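Local coordinates for protein methyltransferase (Streptomyces regensis, PDB 5N5D) that probably transfers a methyl group from S-adenosylmethionine to a hydroxyl of a precursor in tomaymycin synthesis, at residues V119-A122 and L123-L126. Residues are numbered along the deposited sequence; the frame is centred on the assembly and turned at random.
With SAM (S-adenosylmethionine), chain H.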
loop_
_atom_site.group_PDB
_atom_site.type_symbol
_atom_site.label_atom_id
_atom_site.label_comp_id
_atom_site.label_asym_id
_atom_site.label_seq_id
_atom_site.Cartn_x
_atom_site.Cartn_y
_atom_site.Cartn_z
ATOM N N VAL A 119 -27.654 2.864 -7.229
ATOM C CA VAL A 119 -28.105 3.836 -6.240
ATOM C C VAL A 119 -28.971 3.101 -5.224
ATOM O O VAL A 119 -30.004 2.521 -5.583
ATOM C CB VAL A 119 -28.878 4.995 -6.894
ATOM C CG1 VAL A 119 -29.471 5.917 -5.839
ATOM C CG2 VAL A 119 -27.959 5.777 -7.813
ATOM N N GLY A 120 -28.562 3.137 -3.967
ATOM C CA GLY A 120 -29.345 2.549 -2.897
ATOM C C GLY A 120 -28.454 2.124 -1.747
ATOM O O GLY A 120 -27.248 2.359 -1.737
ATOM N N ARG A 121 -29.091 1.486 -0.765
ATOM C CA ARG A 121 -28.375 0.960 0.390
ATOM C C ARG A 121 -27.507 -0.216 -0.033
ATOM O O ARG A 121 -27.997 -1.168 -0.645
ATOM C CB ARG A 121 -29.358 0.512 1.470
ATOM C CG ARG A 121 -29.526 1.471 2.632
ATOM C CD ARG A 121 -30.473 0.872 3.656
ATOM N NE ARG A 121 -29.955 -0.394 4.174
ATOM C CZ ARG A 121 -30.698 -1.451 4.489
ATOM N NH1 ARG A 121 -32.018 -1.429 4.336
ATOM N NH2 ARG A 121 -30.115 -2.548 4.954
ATOM N N ALA A 122 -26.219 -0.163 0.312
ATOM C CA ALA A 122 -25.293 -1.185 -0.167
ATOM C C ALA A 122 -25.727 -2.585 0.255
ATOM O O ALA A 122 -25.622 -3.533 -0.531
ATOM C CB ALA A 122 -23.882 -0.889 0.328
ATOM N N LEU A 123 -26.213 -2.748 1.488
ATOM C CA LEU A 123 -26.606 -4.084 1.923
ATOM C C LEU A 123 -27.832 -4.597 1.177
ATOM O O LEU A 123 -28.063 -5.812 1.152
ATOM C CB LEU A 123 -26.851 -4.107 3.434
ATOM C CG LEU A 123 -25.606 -4.006 4.321
ATOM C CD1 LEU A 123 -25.990 -4.096 5.788
ATOM C CD2 LEU A 123 -24.557 -5.067 3.987
ATOM N N ASP A 124 -28.618 -3.707 0.569
ATOM C CA ASP A 124 -29.706 -4.140 -0.304
ATOM C C ASP A 124 -29.199 -4.496 -1.695
ATOM O O ASP A 124 -29.729 -5.414 -2.329
ATOM C CB ASP A 124 -30.768 -3.040 -0.415
ATOM C CG ASP A 124 -31.496 -2.781 0.893
ATOM O OD1 ASP A 124 -31.557 -3.693 1.742
ATOM O OD2 ASP A 124 -32.031 -1.660 1.062
ATOM N N ILE A 125 -28.170 -3.794 -2.170
ATOM C CA ILE A 125 -27.706 -3.977 -3.542
ATOM C C ILE A 125 -26.753 -5.160 -3.647
ATOM O O ILE A 125 -26.804 -5.922 -4.620
ATOM C CB ILE A 125 -27.055 -2.674 -4.040
ATOM C CG1 ILE A 125 -28.130 -1.603 -4.221
ATOM C CG2 ILE A 125 -26.296 -2.905 -5.345
ATOM C CD1 ILE A 125 -27.616 -0.199 -4.100
ATOM N N LEU A 126 -25.865 -5.328 -2.668
ATOM C CA LEU A 126 -24.819 -6.346 -2.762
ATOM C C LEU A 126 -25.340 -7.738 -3.106
ATOM O O LEU A 126 -24.754 -8.387 -3.987
ATOM C CB LEU A 126 -24.021 -6.349 -1.450
ATOM C CG LEU A 126 -23.072 -5.150 -1.299
ATOM C CD1 LEU A 126 -22.643 -4.937 0.152
ATOM C CD2 LEU A 126 -21.852 -5.330 -2.182
HETATM N N SAM H . -15.002 6.526 -2.220
HETATM C CA SAM H . -15.224 7.978 -2.371
HETATM C C SAM H . -13.907 8.680 -2.836
HETATM O O SAM H . -12.851 8.326 -2.264
HETATM O OXT SAM H . -13.993 9.541 -3.736
HETATM C CB SAM H . -15.714 8.601 -1.041
HETATM C CG SAM H . -16.853 7.798 -0.424
HETATM S SD SAM H . -17.464 8.719 1.008
HETATM C CE SAM H . -16.183 8.415 2.166
HETATM C "C5'" SAM H . -18.735 7.602 1.695
HETATM C "C4'" SAM H . -19.949 7.470 0.797
HETATM O "O4'" SAM H . -20.753 6.337 1.193
HETATM C "C3'" SAM H . -20.877 8.691 0.792
HETATM O "O3'" SAM H . -21.035 9.160 -0.543
HETATM C "C2'" SAM H . -22.177 8.163 1.419
HETATM O "O2'" SAM H . -23.344 8.763 0.870
HETATM C "C1'" SAM H . -22.109 6.689 1.041
HETATM N N9 SAM H . -22.908 5.803 1.879
HETATM C C8 SAM H . -23.089 5.877 3.234
HETATM N N7 SAM H . -23.811 4.902 3.732
HETATM C C5 SAM H . -24.127 4.130 2.622
HETATM C C6 SAM H . -24.855 2.935 2.475
HETATM N N6 SAM H . -25.427 2.284 3.495
HETATM N N1 SAM H . -24.969 2.416 1.231
HETATM C C2 SAM H . -24.394 3.061 0.211
HETATM N N3 SAM H . -23.686 4.195 0.230
HETATM C C4 SAM H . -23.584 4.680 1.474
HETATM O O HOH W 1 -31.704 0.586 -1.057
#
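Over one face of the Arg121 guanidinium lies the carboxylate of Asp124, the two planes 65° apart, while CB of Leu123 approaches the group obliquely. OD2 stands well out of the guanidinium plane, so the salt bridge, Arg121 NH1 to Asp124 OD2 at 3.3 Å, is one of charge alone, with no N-H aimed at the oxygen. The arginine chain reaches this place by bending at its third torsion (chi3 60°). A water ties the same OD2 to the backbone N of Arg121, the N-cap of the short helix 122-125. Arg121 O takes two bonds, from Ile125 N at 3.0 Å, in the carbonyl plane, and from Asp124 N, well above it. Ile125 CD1 packs 3.4 Å from Gly120 C. One residue on, Ala122 O receives Leu126 N at 2.8 Å, nearly straight, and CD1 of Leu126 lies 4.2 Å from Ala122 CB; the leucine side chain also touches Ile92 and Tyr152. A serine in place of Leu126 would probably open a gap beside Ala122 and Tyr152. As the first residue of the helix, Ala122 has no carbonyl of a preceding turn for its N-H, which goes instead to the S-adenosylmethionine adenine (Ala122 N to N1, 3.0 Å), so the first turn after strand 115-119 of this Rossmann-like fold presents a backbone donor to N1, consistent with recognition of the adenine.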